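Local coordinates for protein transcriptional regulators (LACI-FAMILY TRANSCRIPTIONAL REGULATORY PROTEIN) (Corynebacterium glutamicum, PDB 3GYB) that probably regulates transcription as a DNA-binding factor of the LacI family, with an effector-binding core related to the periplasmic sugar-binding proteins, at residues S93-D101 with V234-M245; I108-H118 with P261-R272. All blocks are in the same frame, centred on the assembly; numbering follows the deposited sequence.

Contact 1: S93-D101 with V234-M245; sequences STHDSVAND and VGYNAALLLLSM
Val98 carries most of the strand's side of this contact: from the middle of strand 97-100 its two methyls lie on the face of helix 231-246 made by Val234, Asn237 and Ala238, packing as much against backbone as against side chains. CG1, swung opposite the backbone N (chi1 178°), reaches Asn237 CB at 3.8 Å, and the two side chains meet almost at right angles. CG2 settles on the helix backbone, 3.8 Å from Ala238 CA, where the small alanine lets the strand come close, and it also touches Leu241 CD2 at 3.9 Å. Strand and helix run nearly antiparallel, at 169°, and the axes of the two short segments approach to 7.7 Å. This is the layering of the periplasmic-binding-protein fold, in which helices cover a largely parallel sheet; Leu259 of the adjoining strand 258-264 touches both Val98 and Val234. The branches of Val234 divide toward the C-terminal end of the strand, CG1 lying 3.5 Å from Val98 O and CG2 3.9 Å from Ala99 CA. Where the chain enters the strand through a type I turn from Thr94 to Ser97, Leu241 CD2 sits 3.7 Å from His95 O. Beyond it the extended selenomethionine Met245 brings its terminal CE to Asp96 CB, 4.0 Å away.

Contact 2: I108-H118 with P261-R272; sequences IATKHLIDLGH and PSLIERGTCAPR
With CG opposite the backbone N in both residues (chi1 -178° in His112, 169° in Leu263), the imidazole and the leucine branch are brought together between helix 102-115 and strand 258-264, where they cross at about a right angle. Leu263 CD2 lies over one face of the ring in a CH-pi contact, 3.7 Å from the centroid of the His112 ring. Leu116 CD1 covers the opposite face, offset toward the rim, so that the imidazole is sandwiched between two leucine methyls. Glu265 comes to the ring edge, its carboxylate plane turned well away from that of the imidazole, and a water in the ring plane links the two: it lies 2.8 Å from His112 NE2 and donates to Glu265 OE1. Together the two faces and the water limit rotation of the ring.

One turn earlier, Ile108 CG2 packs on Leu263 CB at 3.8 Å. Further along, Leu116 CD1 meets Cys269 CB at 3.9 Å, while Leu113 CD2 touches the sulfur of Cys269.

Polar contacts take over where the helix ends. Arg272 N gives a nearly straight bond to Leu116 O (2.7 Å, 170°). His118 NE2 donates to Ala270 O at 3.0 Å, that oxygen lying somewhat out of the ring plane, and Thr178 holds ND1 on the other side of the imidazole, which helps to fix its orientation. Gly117, with positive phi, stops the helix in a Schellman motif, and the last modelled residues of the chain run alongside this turn. The arrangement is that of a helix packed on the sheet of an alpha/beta domain of the periplasmic-binding-protein fold, its C-terminal end fastened to the last modelled residues, up to Arg272.

From the N terminus, the chain passes through strand 97-100 and then, almost at once, helix 102-115, which supply the first halves of contacts 1 and 2. After more than a hundred residues it returns as helix 231-246, closing the loop of contact 1, and continues through strand 258-264 to the last modelled residues, up to Arg272, closing that of contact 2. The segments therefore alternate, and the two loops cross rather than nest. The contacts meet where Asp101 O lies 3.5 Å from Pro261 CG, though their centres are 29 Å apart. Contact 1 ties helix 231-246 to strand 97-100, and contact 2 ties helix 102-115 to strand 258-264, the neighbouring strand of the sheet, and to the end of the modelled chain.

Contact 1: S93-D101 with V234-M245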
loop_
_atom_site.group_PDB
_atom_site.type_symbol
_atom_site.label_atom_id
_atom_site.label_comp_id
_atom_site.label_asym_id
_atom_site.label_seq_id
_atom_site.Cartn_x
_atom_site.Cartn_y
_atom_site.Cartn_z
ATOM N N SER A 93 -5.785 -26.836 -14.050
ATOM C CA SER A 93 -7.140 -26.903 -13.517
ATOM C C SER A 93 -7.305 -25.816 -12.460
ATOM O O SER A 93 -6.319 -25.287 -11.951
ATOM C CB SER A 93 -7.378 -28.276 -12.881
ATOM O OG SER A 93 -8.491 -28.255 -12.002
ATOM N N THR A 94 -8.550 -25.491 -12.128
ATOM C CA THR A 94 -8.819 -24.463 -11.127
ATOM C C THR A 94 -9.253 -25.062 -9.794
ATOM O O THR A 94 -9.757 -24.346 -8.930
ATOM C CB THR A 94 -9.937 -23.510 -11.583
ATOM O OG1 THR A 94 -11.162 -24.241 -11.718
ATOM C CG2 THR A 94 -9.583 -22.866 -12.914
ATOM N N HIS A 95 -9.045 -26.365 -9.620
ATOM C CA HIS A 95 -9.467 -27.033 -8.391
ATOM C C HIS A 95 -8.900 -26.432 -7.111
ATOM O O HIS A 95 -9.576 -26.407 -6.079
ATOM C CB HIS A 95 -9.122 -28.527 -8.432
ATOM C CG HIS A 95 -7.660 -28.821 -8.303
ATOM N ND1 HIS A 95 -6.800 -28.811 -9.379
ATOM C CD2 HIS A 95 -6.906 -29.126 -7.219
ATOM C CE1 HIS A 95 -5.578 -29.100 -8.965
ATOM N NE2 HIS A 95 -5.615 -29.294 -7.660
ATOM N N ASP A 96 -7.667 -25.946 -7.170
ATOM C CA ASP A 96 -7.049 -25.384 -5.979
ATOM C C ASP A 96 -6.756 -23.900 -6.102
ATOM O O ASP A 96 -5.849 -23.377 -5.449
ATOM C CB ASP A 96 -5.771 -26.149 -5.641
ATOM C CG ASP A 96 -4.729 -26.067 -6.735
ATOM O OD1 ASP A 96 -5.052 -25.602 -7.850
ATOM O OD2 ASP A 96 -3.582 -26.480 -6.475
ATOM N N SER A 97 -7.527 -23.220 -6.940
ATOM C CA SER A 97 -7.336 -21.794 -7.113
ATOM C C SER A 97 -8.664 -21.046 -7.163
ATOM O O SER A 97 -9.691 -21.582 -7.592
ATOM C CB SER A 97 -6.524 -21.518 -8.383
ATOM O OG SER A 97 -7.280 -21.783 -9.550
ATOM N N VAL A 98 -8.633 -19.810 -6.674
ATOM C CA VAL A 98 -9.793 -18.932 -6.666
ATOM C C VAL A 98 -9.253 -17.619 -7.216
ATOM O O VAL A 98 -8.272 -17.089 -6.701
ATOM C CB VAL A 98 -10.326 -18.681 -5.237
ATOM C CG1 VAL A 98 -11.499 -17.710 -5.293
ATOM C CG2 VAL A 98 -10.756 -19.998 -4.590
ATOM N N ALA A 99 -9.875 -17.112 -8.273
ATOM C CA ALA A 99 -9.436 -15.863 -8.881
ATOM C C ALA A 99 -10.559 -15.266 -9.705
ATOM O O ALA A 99 -11.540 -15.939 -10.018
ATOM C CB ALA A 99 -8.223 -16.110 -9.777
ATOM N N ASN A 100 -10.425 -13.993 -10.051
ATOM C CA ASN A 100 -11.440 -13.364 -10.870
ATOM C C ASN A 100 -11.126 -13.753 -12.308
ATOM O O ASN A 100 -10.064 -14.310 -12.589
ATOM C CB ASN A 100 -11.406 -11.837 -10.696
ATOM C CG ASN A 100 -10.364 -11.161 -11.571
ATOM O OD1 ASN A 100 -9.234 -11.636 -11.709
ATOM N ND2 ASN A 100 -10.735 -10.029 -12.150
ATOM N N ASP A 101 -12.060 -13.487 -13.211
ATOM C CA ASP A 101 -11.856 -13.799 -14.616
ATOM C C ASP A 101 -11.113 -12.621 -15.247
ATOM O O ASP A 101 -11.728 -11.607 -15.572
ATOM C CB ASP A 101 -13.207 -13.982 -15.304
ATOM C CG ASP A 101 -13.073 -14.482 -16.721
ATOM O OD1 ASP A 101 -12.043 -14.194 -17.368
ATOM O OD2 ASP A 101 -14.014 -15.154 -17.190
ATOM N N VAL A 234 -12.636 -13.207 -3.682
ATOM C CA VAL A 234 -11.559 -14.177 -3.824
ATOM C C VAL A 234 -11.056 -14.613 -2.452
ATOM O O VAL A 234 -10.866 -15.802 -2.197
ATOM C CB VAL A 234 -10.385 -13.593 -4.640
ATOM C CG1 VAL A 234 -9.164 -14.490 -4.514
ATOM C CG2 VAL A 234 -10.789 -13.452 -6.109
ATOM N N GLY A 235 -10.846 -13.648 -1.562
ATOM C CA GLY A 235 -10.376 -13.982 -0.231
ATOM C C GLY A 235 -11.399 -14.832 0.498
ATOM O O GLY A 235 -11.051 -15.757 1.231
ATOM N N TYR A 236 -12.672 -14.519 0.283
ATOM C CA TYR A 236 -13.760 -15.247 0.919
ATOM C C TYR A 236 -13.801 -16.703 0.466
ATOM O O TYR A 236 -13.779 -17.619 1.284
ATOM C CB TYR A 236 -15.096 -14.578 0.592
ATOM C CG TYR A 236 -16.295 -15.285 1.180
ATOM C CD1 TYR A 236 -16.571 -15.214 2.545
ATOM C CD2 TYR A 236 -17.146 -16.037 0.372
ATOM C CE1 TYR A 236 -17.666 -15.879 3.094
ATOM C CE2 TYR A 236 -18.242 -16.705 0.910
ATOM C CZ TYR A 236 -18.494 -16.622 2.271
ATOM O OH TYR A 236 -19.562 -17.296 2.817
ATOM N N ASN A 237 -13.856 -16.913 -0.844
ATOM C CA ASN A 237 -13.925 -18.266 -1.370
ATOM C C ASN A 237 -12.637 -19.049 -1.173
ATOM O O ASN A 237 -12.668 -20.267 -0.983
ATOM C CB ASN A 237 -14.319 -18.235 -2.844
ATOM C CG ASN A 237 -15.776 -17.852 -3.040
ATOM O OD1 ASN A 237 -16.109 -16.679 -3.207
ATOM N ND2 ASN A 237 -16.655 -18.847 -2.994
ATOM N N ALA A 238 -11.503 -18.358 -1.203
ATOM C CA ALA A 238 -10.222 -19.024 -0.999
ATOM C C ALA A 238 -10.167 -19.573 0.425
ATOM O O ALA A 238 -9.658 -20.668 0.660
ATOM C CB ALA A 238 -9.073 -18.040 -1.228
ATOM N N ALA A 239 -10.687 -18.803 1.377
ATOM C CA ALA A 239 -10.701 -19.229 2.769
ATOM C C ALA A 239 -11.604 -20.456 2.902
ATOM O O ALA A 239 -11.233 -21.440 3.543
ATOM C CB ALA A 239 -11.206 -18.095 3.667
ATOM N N LEU A 240 -12.785 -20.398 2.296
ATOM C CA LEU A 240 -13.700 -21.533 2.359
ATOM C C LEU A 240 -13.074 -22.763 1.713
ATOM O O LEU A 240 -13.201 -23.874 2.229
ATOM C CB LEU A 240 -15.019 -21.214 1.651
ATOM C CG LEU A 240 -15.949 -20.192 2.303
ATOM C CD1 LEU A 240 -17.201 -20.036 1.452
ATOM C CD2 LEU A 240 -16.307 -20.654 3.711
ATOM N N LEU A 241 -12.400 -22.571 0.583
ATOM C CA LEU A 241 -11.775 -23.694 -0.116
ATOM C C LEU A 241 -10.682 -24.339 0.731
ATOM O O LEU A 241 -10.599 -25.564 0.825
ATOM C CB LEU A 241 -11.191 -23.236 -1.461
ATOM C CG LEU A 241 -10.584 -24.327 -2.351
ATOM C CD1 LEU A 241 -11.662 -25.329 -2.733
ATOM C CD2 LEU A 241 -9.971 -23.710 -3.607
ATOM N N LEU A 242 -9.837 -23.518 1.348
ATOM C CA LEU A 242 -8.773 -24.049 2.186
ATOM C C LEU A 242 -9.366 -24.807 3.371
ATOM O O LEU A 242 -8.889 -25.883 3.723
ATOM C CB LEU A 242 -7.874 -22.921 2.692
ATOM C CG LEU A 242 -6.672 -23.362 3.533
ATOM C CD1 LEU A 242 -5.762 -24.261 2.707
ATOM C CD2 LEU A 242 -5.912 -22.141 4.006
ATOM N N LEU A 243 -10.403 -24.238 3.984
ATOM C CA LEU A 243 -11.051 -24.880 5.123
ATOM C C LEU A 243 -11.587 -26.255 4.742
ATOM O O LEU A 243 -11.542 -27.187 5.547
ATOM C CB LEU A 243 -12.198 -24.015 5.653
ATOM C CG LEU A 243 -11.830 -22.767 6.459
ATOM C CD1 LEU A 243 -13.086 -21.965 6.742
ATOM C CD2 LEU A 243 -11.148 -23.172 7.763
ATOM N N SER A 244 -12.085 -26.384 3.517
ATOM C CA SER A 244 -12.632 -27.664 3.064
ATOM C C SER A 244 -11.527 -28.711 2.969
ATOM O O SER A 244 -11.791 -29.907 3.099
ATOM C CB SER A 244 -13.344 -27.510 1.716
ATOM O OG SER A 244 -12.420 -27.342 0.654
HETATM N N MSE A 245 -10.296 -28.267 2.732
HETATM C CA MSE A 245 -9.161 -29.185 2.656
HETATM C C MSE A 245 -8.650 -29.518 4.058
HETATM O O MSE A 245 -8.270 -30.654 4.335
HETATM C CB MSE A 245 -8.011 -28.571 1.852
HETATM C CG MSE A 245 -8.329 -28.231 0.416
HETATM SE SE MSE A 245 -6.862 -27.259 -0.390
HETATM C CE MSE A 245 -7.546 -27.173 -2.181
#

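Contact 2: I108-H118 with P261-R272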
loop_
_atom_site.group_PDB
_atom_site.type_symbol
_atom_site.label_atom_id
_atom_site.label_comp_id
_atom_site.label_asym_id
_atom_site.label_seq_id
_atom_site.Cartn_x
_atom_site.Cartn_y
_atom_site.Cartn_z
ATOM N N ILE A 108 -13.876 -5.865 -20.215
ATOM C CA ILE A 108 -14.717 -4.791 -19.708
ATOM C C ILE A 108 -13.982 -3.459 -19.790
ATOM O O ILE A 108 -14.538 -2.462 -20.243
ATOM C CB ILE A 108 -15.115 -5.039 -18.240
ATOM C CG1 ILE A 108 -16.013 -6.277 -18.148
ATOM C CG2 ILE A 108 -15.813 -3.811 -17.670
ATOM C CD1 ILE A 108 -16.422 -6.641 -16.731
ATOM N N ALA A 109 -12.728 -3.454 -19.347
ATOM C CA ALA A 109 -11.921 -2.245 -19.359
ATOM C C ALA A 109 -11.726 -1.702 -20.764
ATOM O O ALA A 109 -11.910 -0.512 -21.012
ATOM C CB ALA A 109 -10.560 -2.519 -18.723
ATOM N N THR A 110 -11.346 -2.584 -21.683
ATOM C CA THR A 110 -11.102 -2.190 -23.061
ATOM C C THR A 110 -12.383 -1.733 -23.736
ATOM O O THR A 110 -12.408 -0.696 -24.399
ATOM C CB THR A 110 -10.485 -3.356 -23.847
ATOM O OG1 THR A 110 -9.327 -3.826 -23.146
ATOM C CG2 THR A 110 -10.068 -2.910 -25.242
ATOM N N LYS A 111 -13.448 -2.505 -23.552
ATOM C CA LYS A 111 -14.737 -2.176 -24.142
ATOM C C LYS A 111 -15.227 -0.827 -23.617
ATOM O O LYS A 111 -15.838 -0.057 -24.353
ATOM C CB LYS A 111 -15.760 -3.270 -23.821
ATOM C CG LYS A 111 -17.148 -3.038 -24.428
ATOM C CD LYS A 111 -17.096 -3.012 -25.947
ATOM C CE LYS A 111 -18.490 -2.881 -26.546
ATOM N NZ LYS A 111 -19.400 -3.954 -26.064
ATOM N N HIS A 112 -14.950 -0.534 -22.347
ATOM C CA HIS A 112 -15.377 0.741 -21.773
ATOM C C HIS A 112 -14.715 1.894 -22.522
ATOM O O HIS A 112 -15.371 2.870 -22.879
ATOM C CB HIS A 112 -15.017 0.814 -20.284
ATOM C CG HIS A 112 -15.471 2.075 -19.611
ATOM N ND1 HIS A 112 -16.793 2.464 -19.569
ATOM C CD2 HIS A 112 -14.778 3.024 -18.936
ATOM C CE1 HIS A 112 -16.896 3.597 -18.897
ATOM N NE2 HIS A 112 -15.688 3.958 -18.501
ATOM N N LEU A 113 -13.409 1.780 -22.758
ATOM C CA LEU A 113 -12.685 2.821 -23.475
ATOM C C LEU A 113 -13.216 2.944 -24.899
ATOM O O LEU A 113 -13.373 4.047 -25.420
ATOM C CB LEU A 113 -11.185 2.509 -23.487
ATOM C CG LEU A 113 -10.530 2.538 -22.103
ATOM C CD1 LEU A 113 -9.036 2.230 -22.236
ATOM C CD2 LEU A 113 -10.734 3.913 -21.472
ATOM N N ILE A 114 -13.496 1.806 -25.525
ATOM C CA ILE A 114 -14.035 1.799 -26.882
ATOM C C ILE A 114 -15.418 2.446 -26.906
ATOM O O ILE A 114 -15.704 3.281 -27.770
ATOM C CB ILE A 114 -14.128 0.361 -27.431
ATOM C CG1 ILE A 114 -12.717 -0.194 -27.638
ATOM C CG2 ILE A 114 -14.903 0.339 -28.753
ATOM C CD1 ILE A 114 -12.692 -1.668 -27.984
ATOM N N ASP A 115 -16.276 2.077 -25.958
ATOM C CA ASP A 115 -17.613 2.660 -25.915
ATOM C C ASP A 115 -17.555 4.157 -25.610
ATOM O O ASP A 115 -18.497 4.888 -25.913
ATOM C CB ASP A 115 -18.495 1.947 -24.885
ATOM C CG ASP A 115 -18.933 0.568 -25.347
ATOM O OD1 ASP A 115 -18.931 0.321 -26.571
ATOM O OD2 ASP A 115 -19.291 -0.265 -24.488
ATOM N N LEU A 116 -16.455 4.618 -25.015
ATOM C CA LEU A 116 -16.308 6.043 -24.710
ATOM C C LEU A 116 -15.837 6.833 -25.931
ATOM O O LEU A 116 -15.697 8.058 -25.874
ATOM C CB LEU A 116 -15.328 6.259 -23.550
ATOM C CG LEU A 116 -15.862 5.980 -22.144
ATOM C CD1 LEU A 116 -14.722 6.009 -21.137
ATOM C CD2 LEU A 116 -16.912 7.019 -21.784
ATOM N N GLY A 117 -15.576 6.133 -27.031
ATOM C CA GLY A 117 -15.146 6.817 -28.240
ATOM C C GLY A 117 -13.657 6.827 -28.535
ATOM O O GLY A 117 -13.219 7.449 -29.506
ATOM N N HIS A 118 -12.870 6.148 -27.709
ATOM C CA HIS A 118 -11.428 6.095 -27.921
ATOM C C HIS A 118 -11.090 5.007 -28.935
ATOM O O HIS A 118 -11.700 3.939 -28.927
ATOM C CB HIS A 118 -10.709 5.790 -26.603
ATOM C CG HIS A 118 -10.845 6.867 -25.573
ATOM N ND1 HIS A 118 -10.033 7.981 -25.547
ATOM C CD2 HIS A 118 -11.715 7.011 -24.545
ATOM C CE1 HIS A 118 -10.398 8.765 -24.546
ATOM N NE2 HIS A 118 -11.415 8.199 -23.922
ATOM N N PRO A 261 -15.467 -9.974 -12.440
ATOM C CA PRO A 261 -14.948 -8.629 -12.182
ATOM C C PRO A 261 -16.017 -7.633 -12.627
ATOM O O PRO A 261 -16.998 -8.013 -13.272
ATOM C CB PRO A 261 -13.703 -8.578 -13.052
ATOM C CG PRO A 261 -14.132 -9.358 -14.261
ATOM C CD PRO A 261 -14.839 -10.556 -13.642
ATOM N N SER A 262 -15.838 -6.362 -12.287
ATOM C CA SER A 262 -16.808 -5.349 -12.670
ATOM C C SER A 262 -16.159 -3.977 -12.752
ATOM O O SER A 262 -15.142 -3.720 -12.114
ATOM C CB SER A 262 -17.968 -5.319 -11.671
ATOM O OG SER A 262 -17.498 -5.140 -10.344
ATOM N N LEU A 263 -16.753 -3.106 -13.557
ATOM C CA LEU A 263 -16.243 -1.755 -13.740
ATOM C C LEU A 263 -16.684 -0.816 -12.626
ATOM O O LEU A 263 -17.848 -0.816 -12.223
ATOM C CB LEU A 263 -16.730 -1.200 -15.082
ATOM C CG LEU A 263 -16.510 0.295 -15.336
ATOM C CD1 LEU A 263 -15.024 0.576 -15.508
ATOM C CD2 LEU A 263 -17.273 0.712 -16.582
ATOM N N ILE A 264 -15.742 -0.020 -12.124
ATOM C CA ILE A 264 -16.048 0.968 -11.100
ATOM C C ILE A 264 -15.623 2.282 -11.725
ATOM O O ILE A 264 -14.431 2.537 -11.912
ATOM C CB ILE A 264 -15.250 0.751 -9.800
ATOM C CG1 ILE A 264 -15.646 -0.580 -9.154
ATOM C CG2 ILE A 264 -15.529 1.893 -8.831
ATOM C CD1 ILE A 264 -14.912 -0.870 -7.856
ATOM N N GLU A 265 -16.602 3.103 -12.075
ATOM C CA GLU A 265 -16.318 4.379 -12.699
ATOM C C GLU A 265 -16.052 5.472 -11.682
ATOM O O GLU A 265 -16.865 5.724 -10.783
ATOM C CB GLU A 265 -17.475 4.801 -13.605
ATOM C CG GLU A 265 -17.677 3.906 -14.811
ATOM C CD GLU A 265 -18.721 4.452 -15.762
ATOM O OE1 GLU A 265 -18.491 5.533 -16.349
ATOM O OE2 GLU A 265 -19.776 3.802 -15.921
ATOM N N ARG A 266 -14.894 6.105 -11.817
ATOM C CA ARG A 266 -14.536 7.201 -10.943
ATOM C C ARG A 266 -14.218 8.415 -11.807
ATOM O O ARG A 266 -14.996 8.738 -12.706
ATOM C CB ARG A 266 -13.374 6.822 -10.019
ATOM C CG ARG A 266 -13.781 5.753 -8.996
ATOM C CD ARG A 266 -12.904 5.749 -7.749
ATOM N NE ARG A 266 -13.376 4.746 -6.792
ATOM C CZ ARG A 266 -12.965 3.480 -6.759
ATOM N NH1 ARG A 266 -12.050 3.046 -7.622
ATOM N NH2 ARG A 266 -13.491 2.637 -5.880
ATOM N N GLY A 267 -13.082 9.068 -11.596
ATOM C CA GLY A 267 -12.839 10.268 -12.384
ATOM C C GLY A 267 -11.736 10.315 -13.417
ATOM O O GLY A 267 -11.442 11.389 -13.938
ATOM N N THR A 268 -11.147 9.174 -13.752
ATOM C CA THR A 268 -10.042 9.188 -14.702
ATOM C C THR A 268 -10.334 8.844 -16.163
ATOM O O THR A 268 -9.410 8.750 -16.969
ATOM C CB THR A 268 -8.898 8.298 -14.198
ATOM O OG1 THR A 268 -9.395 6.981 -13.954
ATOM C CG2 THR A 268 -8.303 8.869 -12.906
ATOM N N CYS A 269 -11.606 8.661 -16.506
ATOM C CA CYS A 269 -11.986 8.374 -17.889
ATOM C C CYS A 269 -13.052 9.370 -18.321
ATOM O O CYS A 269 -13.801 9.888 -17.491
ATOM C CB CYS A 269 -12.541 6.949 -18.033
ATOM S SG CYS A 269 -11.290 5.638 -18.048
ATOM N N ALA A 270 -13.109 9.640 -19.621
ATOM C CA ALA A 270 -14.094 10.561 -20.173
ATOM C C ALA A 270 -14.308 10.218 -21.642
ATOM O O ALA A 270 -13.449 9.602 -22.273
ATOM C CB ALA A 270 -13.610 11.998 -20.029
ATOM N N PRO A 271 -15.463 10.604 -22.205
ATOM C CA PRO A 271 -15.746 10.311 -23.611
ATOM C C PRO A 271 -14.881 11.095 -24.594
ATOM O O PRO A 271 -14.489 12.232 -24.325
ATOM C CB PRO A 271 -17.231 10.647 -23.741
ATOM C CG PRO A 271 -17.409 11.752 -22.748
ATOM C CD PRO A 271 -16.618 11.253 -21.560
ATOM N N ARG A 272 -14.592 10.465 -25.731
ATOM C CA ARG A 272 -13.792 11.058 -26.799
ATOM C C ARG A 272 -12.607 11.881 -26.305
ATOM O O ARG A 272 -12.175 11.750 -25.161
ATOM C CB ARG A 272 -14.688 11.917 -27.692
ATOM C CG ARG A 272 -15.826 11.141 -28.326
ATOM C CD ARG A 272 -16.536 11.950 -29.403
ATOM N NE ARG A 272 -17.473 11.112 -30.145
ATOM C CZ ARG A 272 -18.137 11.501 -31.228
ATOM N NH1 ARG A 272 -17.976 12.727 -31.707
ATOM N NH2 ARG A 272 -18.960 10.657 -31.834
HETATM O O HOH W 1 -15.964 6.440 -17.174
#